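Local coordinates for protein enoyl-CoA hydratase/isomerase (Shewanella pealeana, PDB 4KPK) that probably acts on acyl-CoA thioesters as a hydratase or isomerase of the crotonase-like family, at residues A165-S170 with A201-A206; M127-D131 with I181-R187. All blocks are in the same frame, centred on the assembly; numbering follows the deposited sequence.

Interaction 1: A165-S170 with A201-A206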
ATOM      1  N   ALA A 165     -23.091   6.927  -3.691  1.00 27.80           N
ATOM      2  CA  ALA A 165     -22.363   6.815  -2.382  1.00 27.18           C
ATOM      3  C   ALA A 165     -21.406   7.950  -2.101  1.00 26.96           C
ATOM      4  O   ALA A 165     -20.709   8.443  -2.967  1.00 27.79           O
ATOM      5  CB  ALA A 165     -21.638   5.510  -2.261  1.00 28.70           C
ATOM      6  N   SER A 166     -21.382   8.367  -0.858  1.00 30.24           N
ATOM      7  CA  SER A 166     -20.725   9.584  -0.487  1.00 31.93           C
ATOM      8  C   SER A 166     -19.829   9.299   0.705  1.00 28.74           C
ATOM      9  O   SER A 166     -20.250   8.569   1.617  1.00 27.92           O
ATOM     10  CB  SER A 166     -21.809  10.573  -0.052  1.00 37.16           C
ATOM     11  OG  SER A 166     -21.609  11.786  -0.657  1.00 41.67           O
ATOM     12  N   PHE A 167     -18.617   9.879   0.720  1.00 27.17           N
ATOM     13  CA  PHE A 167     -17.657   9.658   1.828  1.00 29.47           C
ATOM     14  C   PHE A 167     -16.963  10.951   2.212  1.00 30.32           C
ATOM     15  O   PHE A 167     -16.786  11.843   1.380  1.00 29.55           O
ATOM     16  CB  PHE A 167     -16.606   8.592   1.452  1.00 29.00           C
ATOM     17  CG  PHE A 167     -17.211   7.370   0.882  1.00 27.94           C
ATOM     18  CD1 PHE A 167     -17.592   6.320   1.693  1.00 26.87           C
ATOM     19  CD2 PHE A 167     -17.475   7.306  -0.491  1.00 26.66           C
ATOM     20  CE1 PHE A 167     -18.204   5.204   1.130  1.00 28.50           C
ATOM     21  CE2 PHE A 167     -18.054   6.218  -1.041  1.00 24.77           C
ATOM     22  CZ  PHE A 167     -18.454   5.169  -0.239  1.00 26.83           C
ATOM     23  N   CYS A 168     -16.523  11.011   3.460  1.00 30.21           N
ATOM     24  CA  CYS A 168     -16.048  12.247   4.048  1.00 34.58           C
ATOM     25  C   CYS A 168     -15.385  11.868   5.371  1.00 33.75           C
ATOM     26  O   CYS A 168     -16.015  11.216   6.212  1.00 32.30           O
ATOM     27  CB  CYS A 168     -17.261  13.172   4.329  1.00 36.64           C
ATOM     28  SG  CYS A 168     -16.892  14.892   4.621  1.00 54.77           S
ATOM     29  N   LEU A 169     -14.143  12.280   5.574  1.00 32.53           N
ATOM     30  CA  LEU A 169     -13.518  12.233   6.935  1.00 30.49           C
ATOM     31  C   LEU A 169     -13.489  13.645   7.568  1.00 28.57           C
ATOM     32  O   LEU A 169     -12.507  14.393   7.421  1.00 25.16           O
ATOM     33  CB  LEU A 169     -12.108  11.682   6.826  1.00 33.32           C
ATOM     34  CG  LEU A 169     -12.022  10.233   6.366  1.00 34.08           C
ATOM     35  CD1 LEU A 169     -11.043  10.049   5.207  1.00 29.95           C
ATOM     36  CD2 LEU A 169     -11.699   9.359   7.600  1.00 34.79           C
ATOM     37  N   SER A 170     -14.557  13.973   8.292  1.00 27.32           N
ATOM     38  CA  SER A 170     -14.922  15.350   8.690  1.00 31.87           C
ATOM     39  C   SER A 170     -14.370  15.851  10.033  1.00 28.97           C
ATOM     40  O   SER A 170     -14.584  17.024  10.378  1.00 28.58           O
ATOM     41  CB  SER A 170     -16.456  15.429   8.878  1.00 32.59           C
ATOM     42  OG  SER A 170     -17.134  14.897   7.789  1.00 40.32           O
ATOM     43  N   ALA A 201     -10.649  17.105   4.871  1.00 23.00           N
ATOM     44  CA  ALA A 201     -12.024  16.729   5.181  1.00 24.80           C
ATOM     45  C   ALA A 201     -13.004  16.890   3.941  1.00 24.71           C
ATOM     46  O   ALA A 201     -14.210  17.150   4.082  1.00 23.74           O
ATOM     47  CB  ALA A 201     -12.510  17.507   6.392  1.00 24.05           C
ATOM     48  N   GLU A 202     -12.469  16.738   2.747  1.00 26.07           N
ATOM     49  CA  GLU A 202     -13.308  16.838   1.576  1.00 27.46           C
ATOM     50  C   GLU A 202     -14.167  15.608   1.384  1.00 28.30           C
ATOM     51  O   GLU A 202     -13.849  14.491   1.836  1.00 22.66           O
ATOM     52  CB  GLU A 202     -12.476  17.131   0.332  1.00 28.61           C
ATOM     53  CG  GLU A 202     -11.568  16.003  -0.087  1.00 32.41           C
ATOM     54  CD  GLU A 202     -10.440  16.493  -0.981  1.00 35.03           C
ATOM     55  OE1 GLU A 202     -10.698  16.746  -2.213  1.00 36.47           O
ATOM     56  OE2 GLU A 202      -9.314  16.613  -0.456  1.00 31.12           O
ATOM     57  N   ARG A 203     -15.290  15.837   0.695  1.00 30.35           N
ATOM     58  CA  ARG A 203     -16.193  14.787   0.299  1.00 32.97           C
ATOM     59  C   ARG A 203     -15.541  14.075  -0.859  1.00 29.66           C
ATOM     60  O   ARG A 203     -14.818  14.698  -1.609  1.00 28.51           O
ATOM     61  CB  ARG A 203     -17.553  15.376  -0.129  1.00 39.61           C
ATOM     62  CG  ARG A 203     -18.729  14.628   0.497  1.00 52.79           C
ATOM     63  CD  ARG A 203     -20.050  15.321   0.156  1.00 57.29           C
ATOM     64  NE  ARG A 203     -20.121  16.597   0.850  1.00 62.51           N
ATOM     65  CZ  ARG A 203     -20.765  16.811   1.993  1.00 71.98           C
ATOM     66  NH1 ARG A 203     -21.437  15.837   2.590  1.00 78.92           N
ATOM     67  NH2 ARG A 203     -20.741  18.019   2.545  1.00 75.43           N
ATOM     68  N   PHE A 204     -15.781  12.774  -0.984  1.00 29.51           N
ATOM     69  CA  PHE A 204     -15.384  12.033  -2.179  1.00 29.70           C
ATOM     70  C   PHE A 204     -16.462  11.047  -2.599  1.00 27.13           C
ATOM     71  O   PHE A 204     -17.365  10.761  -1.805  1.00 24.60           O
ATOM     72  CB  PHE A 204     -13.980  11.430  -2.091  1.00 28.56           C
ATOM     73  CG  PHE A 204     -13.783  10.398  -1.008  1.00 26.42           C
ATOM     74  CD1 PHE A 204     -13.291  10.767   0.226  1.00 27.22           C
ATOM     75  CD2 PHE A 204     -13.940   9.060  -1.290  1.00 26.92           C
ATOM     76  CE1 PHE A 204     -13.021   9.809   1.208  1.00 27.80           C
ATOM     77  CE2 PHE A 204     -13.716   8.091  -0.318  1.00 27.55           C
ATOM     78  CZ  PHE A 204     -13.250   8.468   0.939  1.00 27.59           C
ATOM     79  N   ASP A 205     -16.444  10.679  -3.885  1.00 26.24           N
ATOM     80  CA  ASP A 205     -17.534   9.949  -4.485  1.00 26.45           C
ATOM     81  C   ASP A 205     -17.211   8.473  -4.671  1.00 26.62           C
ATOM     82  O   ASP A 205     -16.177   7.996  -4.247  1.00 25.91           O
ATOM     83  CB  ASP A 205     -18.069  10.631  -5.804  1.00 30.62           C
ATOM     84  CG  ASP A 205     -17.113  10.561  -6.992  1.00 30.45           C
ATOM     85  OD1 ASP A 205     -16.167   9.754  -7.032  1.00 30.95           O
ATOM     86  OD2 ASP A 205     -17.327  11.346  -7.934  1.00 34.64           O
ATOM     87  N   ALA A 206     -18.158   7.750  -5.255  1.00 25.40           N
ATOM     88  CA  ALA A 206     -18.104   6.338  -5.380  1.00 27.37           C
ATOM     89  C   ALA A 206     -16.909   5.933  -6.216  1.00 27.47           C
ATOM     90  O   ALA A 206     -16.225   4.961  -5.914  1.00 21.60           O
ATOM     91  CB  ALA A 206     -19.394   5.855  -6.066  1.00 29.74           C
TER
HETATM   92  O   HOH W   1     -20.931   9.120  -5.604  1.00 33.35           O
HETATM   93  O   HOH W   2     -12.411  13.330   3.703  1.00 22.14           O
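The short two-stranded antiparallel ribbon of this crotonase-like domain, separate from the main sheet, pairs Phe-167 with Phe-204. These two form a hydrogen-bonded pair: Phe-167 N reaches Phe-204 O at 3.0 Å, and Phe-204 N reaches Phe-167 O at 2.7 Å. End-to-end directions 172° apart confirm the antiparallel run. Both phenyl side chains leave on the same face, yet they do not stack squarely. Their planes lie 23° apart and are slid so far that the rings barely overlap. What covers a face of the Phe-204 ring is instead Phe-167 CB, 3.5 Å from the ring centroid, a CH-pi contact. Phe-204 CG sits between its own backbone N and carbonyl carbon (chi1 63°), which swings the ring over to that CB. Leu-150 of helix 148-155 packs on Phe-167, and Tyr-197 meets the Phe-204 ring. Beyond the pair, water takes over: one molecule donates to Ala-165 O and accepts from Ala-206 N, while another accepts from Leu-169 N and donates to Glu-202 O at 2.6 Å. Between the two segments, direct backbone hydrogen bonding is thus confined to one residue pair, and the ribbon's ends are joined through water.

Interaction 2: M127-D131 with I181-R187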
HETATM    1  N   MSE A 127     -15.007  -1.983  15.970  1.00 21.64           N
HETATM    2  CA  MSE A 127     -14.200  -2.136  14.770  1.00 22.19           C
HETATM    3  C   MSE A 127     -13.300  -3.356  14.812  1.00 25.35           C
HETATM    4  O   MSE A 127     -13.143  -4.092  13.830  1.00 20.71           O
HETATM    5  CB  MSE A 127     -13.334  -0.930  14.621  1.00 23.60           C
HETATM    6  CG  MSE A 127     -14.004   0.391  14.335  1.00 25.55           C
HETATM    7 SE   MSE A 127     -15.250   0.432  12.784  1.00 31.09          SE
HETATM    8  CE  MSE A 127     -16.491   1.776  13.529  1.00 27.45           C
ATOM      9  N   SER A 128     -12.641  -3.563  15.956  1.00 23.81           N
ATOM     10  CA  SER A 128     -11.763  -4.705  16.087  1.00 22.24           C
ATOM     11  C   SER A 128     -12.473  -6.046  15.893  1.00 23.10           C
ATOM     12  O   SER A 128     -12.007  -6.888  15.105  1.00 22.22           O
ATOM     13  CB  SER A 128     -11.046  -4.679  17.454  1.00 22.58           C
ATOM     14  OG  SER A 128     -10.046  -5.672  17.458  1.00 23.64           O
HETATM   15  N   MSE A 129     -13.592  -6.246  16.580  1.00 23.45           N
HETATM   16  CA  MSE A 129     -14.360  -7.454  16.424  1.00 29.04           C
HETATM   17  C   MSE A 129     -14.868  -7.650  15.005  1.00 25.41           C
HETATM   18  O   MSE A 129     -14.947  -8.791  14.535  1.00 26.61           O
HETATM   19  CB  MSE A 129     -15.657  -7.502  17.235  1.00 33.83           C
HETATM   20  CG  MSE A 129     -15.417  -7.496  18.750  1.00 42.86           C
HETATM   21 SE   MSE A 129     -17.138  -7.679  19.725  1.00 52.15          SE
HETATM   22  CE  MSE A 129     -18.241  -8.453  18.310  1.00 38.11           C
ATOM     23  N   LEU A 130     -15.262  -6.593  14.334  1.00 20.36           N
ATOM     24  CA  LEU A 130     -15.634  -6.748  12.916  1.00 20.47           C
ATOM     25  C   LEU A 130     -14.460  -7.118  12.054  1.00 20.65           C
ATOM     26  O   LEU A 130     -14.498  -8.071  11.292  1.00 20.24           O
ATOM     27  CB  LEU A 130     -16.240  -5.446  12.385  1.00 21.95           C
ATOM     28  CG  LEU A 130     -16.663  -5.484  10.900  1.00 23.84           C
ATOM     29  CD1 LEU A 130     -17.639  -6.612  10.603  1.00 23.60           C
ATOM     30  CD2 LEU A 130     -17.223  -4.136  10.482  1.00 22.37           C
ATOM     31  N   ASP A 131     -13.388  -6.371  12.194  1.00 23.93           N
ATOM     32  CA  ASP A 131     -12.214  -6.613  11.398  1.00 26.14           C
ATOM     33  C   ASP A 131     -11.679  -8.077  11.558  1.00 28.26           C
ATOM     34  O   ASP A 131     -11.193  -8.697  10.571  1.00 24.50           O
ATOM     35  CB  ASP A 131     -11.164  -5.586  11.765  1.00 25.92           C
ATOM     36  CG  ASP A 131      -9.971  -5.664  10.897  1.00 29.54           C
ATOM     37  OD1 ASP A 131     -10.227  -5.802   9.698  1.00 30.96           O
ATOM     38  OD2 ASP A 131      -8.797  -5.623  11.391  1.00 32.75           O
ATOM     39  N   ILE A 181     -11.112   4.839  13.889  1.00 22.96           N
ATOM     40  CA  ILE A 181     -11.237   4.163  12.597  1.00 24.12           C
ATOM     41  C   ILE A 181      -9.974   4.189  11.728  1.00 24.18           C
ATOM     42  O   ILE A 181      -9.864   3.406  10.740  1.00 22.32           O
ATOM     43  CB  ILE A 181     -12.433   4.714  11.780  1.00 24.01           C
ATOM     44  CG1 ILE A 181     -12.340   6.230  11.514  1.00 27.49           C
ATOM     45  CG2 ILE A 181     -13.716   4.410  12.504  1.00 24.45           C
ATOM     46  CD1 ILE A 181     -13.204   6.660  10.315  1.00 26.98           C
ATOM     47  N   SER A 182      -9.022   5.046  12.114  1.00 27.52           N
ATOM     48  CA  SER A 182      -7.871   5.366  11.259  1.00 25.80           C
ATOM     49  C   SER A 182      -6.997   4.203  10.908  1.00 24.39           C
ATOM     50  O   SER A 182      -6.362   4.245   9.885  1.00 24.37           O
ATOM     51  CB  SER A 182      -7.036   6.521  11.828  1.00 28.39           C
ATOM     52  OG  SER A 182      -6.561   6.290  13.162  1.00 31.02           O
ATOM     53  N   PRO A 183      -6.923   3.168  11.775  1.00 23.80           N
ATOM     54  CA  PRO A 183      -6.017   2.085  11.426  1.00 22.54           C
ATOM     55  C   PRO A 183      -6.553   1.297  10.257  1.00 20.74           C
ATOM     56  O   PRO A 183      -5.816   0.862   9.394  1.00 23.91           O
ATOM     57  CB  PRO A 183      -5.924   1.217  12.758  1.00 21.33           C
ATOM     58  CG  PRO A 183      -6.367   2.112  13.870  1.00 19.90           C
ATOM     59  CD  PRO A 183      -7.249   3.186  13.232  1.00 24.79           C
ATOM     60  N   TYR A 184      -7.852   1.090  10.260  1.00 23.43           N
ATOM     61  CA  TYR A 184      -8.533   0.319   9.265  1.00 22.54           C
ATOM     62  C   TYR A 184      -8.665   1.137   8.005  1.00 22.17           C
ATOM     63  O   TYR A 184      -8.547   0.642   6.904  1.00 23.35           O
ATOM     64  CB  TYR A 184      -9.910  -0.086   9.825  1.00 24.66           C
ATOM     65  CG  TYR A 184      -9.744  -0.734  11.181  1.00 21.43           C
ATOM     66  CD1 TYR A 184      -9.347  -2.059  11.292  1.00 22.97           C
ATOM     67  CD2 TYR A 184      -9.944  -0.023  12.343  1.00 21.08           C
ATOM     68  CE1 TYR A 184      -9.155  -2.663  12.572  1.00 23.20           C
ATOM     69  CE2 TYR A 184      -9.724  -0.609  13.608  1.00 20.67           C
ATOM     70  CZ  TYR A 184      -9.352  -1.921  13.724  1.00 22.43           C
ATOM     71  OH  TYR A 184      -9.147  -2.517  15.000  1.00 23.68           O
ATOM     72  N   VAL A 185      -8.896   2.415   8.163  1.00 22.72           N
ATOM     73  CA  VAL A 185      -9.143   3.239   6.981  1.00 22.09           C
ATOM     74  C   VAL A 185      -7.845   3.397   6.227  1.00 23.03           C
ATOM     75  O   VAL A 185      -7.837   3.322   5.006  1.00 20.47           O
ATOM     76  CB  VAL A 185      -9.772   4.568   7.345  1.00 22.56           C
ATOM     77  CG1 VAL A 185      -9.661   5.588   6.215  1.00 23.49           C
ATOM     78  CG2 VAL A 185     -11.217   4.339   7.758  1.00 23.00           C
ATOM     79  N   THR A 186      -6.751   3.550   6.980  1.00 23.15           N
ATOM     80  CA  THR A 186      -5.411   3.685   6.436  1.00 23.14           C
ATOM     81  C   THR A 186      -4.941   2.418   5.743  1.00 21.69           C
ATOM     82  O   THR A 186      -4.313   2.446   4.647  1.00 21.83           O
ATOM     83  CB  THR A 186      -4.427   4.155   7.544  1.00 23.73           C
ATOM     84  OG1 THR A 186      -4.932   5.356   8.082  1.00 25.31           O
ATOM     85  CG2 THR A 186      -3.073   4.477   6.989  1.00 24.10           C
ATOM     86  N   ARG A 187      -5.251   1.295   6.344  1.00 22.32           N
ATOM     87  CA  ARG A 187      -4.946   0.041   5.702  1.00 22.19           C
ATOM     88  C   ARG A 187      -5.646  -0.034   4.319  1.00 24.34           C
ATOM     89  O   ARG A 187      -5.075  -0.527   3.349  1.00 26.69           O
ATOM     90  CB  ARG A 187      -5.418  -1.126   6.552  1.00 22.69           C
ATOM     91  CG  ARG A 187      -4.850  -2.451   6.142  1.00 22.32           C
ATOM     92  CD  ARG A 187      -5.435  -3.586   6.941  1.00 23.57           C
ATOM     93  NE  ARG A 187      -6.840  -3.391   7.113  1.00 26.25           N
ATOM     94  CZ  ARG A 187      -7.604  -4.003   8.012  1.00 27.30           C
ATOM     95  NH1 ARG A 187      -7.076  -4.847   8.865  1.00 24.89           N
ATOM     96  NH2 ARG A 187      -8.925  -3.762   8.038  1.00 27.46           N
TER
HETATM   97  O   HOH W   3      -8.151  -4.711  15.650  1.00 25.62           O
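The Tyr-184 ring has Pro-183 CB over one face, offset toward the rim, while its edge receives Asp-131 OD2, Arg-187 NH2 and a water, all near the ring plane. It lies between helix 113-132 and helix 182-189 of the crotonase-like fold, whose local axes approach to 11.3 Å and run 40° from parallel. Side chains, not backbones, span that separation. Asp-131 OD2 lies 3.2 Å from Tyr-184 CE1, and the carboxylate is turned 74° from the ring, so it meets the ring's rim with its own plane steeply inclined. Arg-187 grips the same carboxylate end-on, with a nitrogen for each oxygen. Its NH2 bonds to Asp-131 OD1 at 2.9 Å from above the carboxylate plane, and NH1 approaches OD2 on the syn side at 3.2 Å. The flat groups are twisted 47° apart, so this is not a coplanar fork. Arg-187 stays extended through chi2 and then bends at chi3 as it comes to Asp-131 from the opposite direction. Further charges converge here: Glu-252 pairs with Arg-187, and Arg-195 of the third subunit pairs with Asp-131, which carries the network across the subunit interface. The two arginines flanking Asp-131 would probably stabilise its ionised form, while Glu-252 offsets part of their positive charge. Ile-256 of the second subunit also packs on Tyr-184. Beside the ring the contact turns apolar: selenomethionine Met-127 lays CB 3.8 Å from Tyr-184 CE2, and its CE meets Ile-181 CG2 at 4.0 Å. At the phenol end, a single water lies 2.5 Å from Tyr-184 OH and 2.8 Å from Ser-128 OG.

How the interactions relate
Interaction 2 is the more central, about 8 Å from the chain centre against about 18 Å for the partly buried interaction 1; the two contact centres lie about 17 Å apart. They meet where Leu-169 CD2 comes 4.1 Å from Ile-181 CD1. In sequence their segments alternate, since 181-187 falls between 165-170 and 201-206. The chemistry follows the elements joined: strands close enough for backbone bonding in interaction 1, more widely spaced helices linked through side chains in interaction 2. Helix 148-155 touches both. Subunit contacts differ too: interaction 1 has packing by the second subunit, whereas interaction 2 adds a salt bridge to the third.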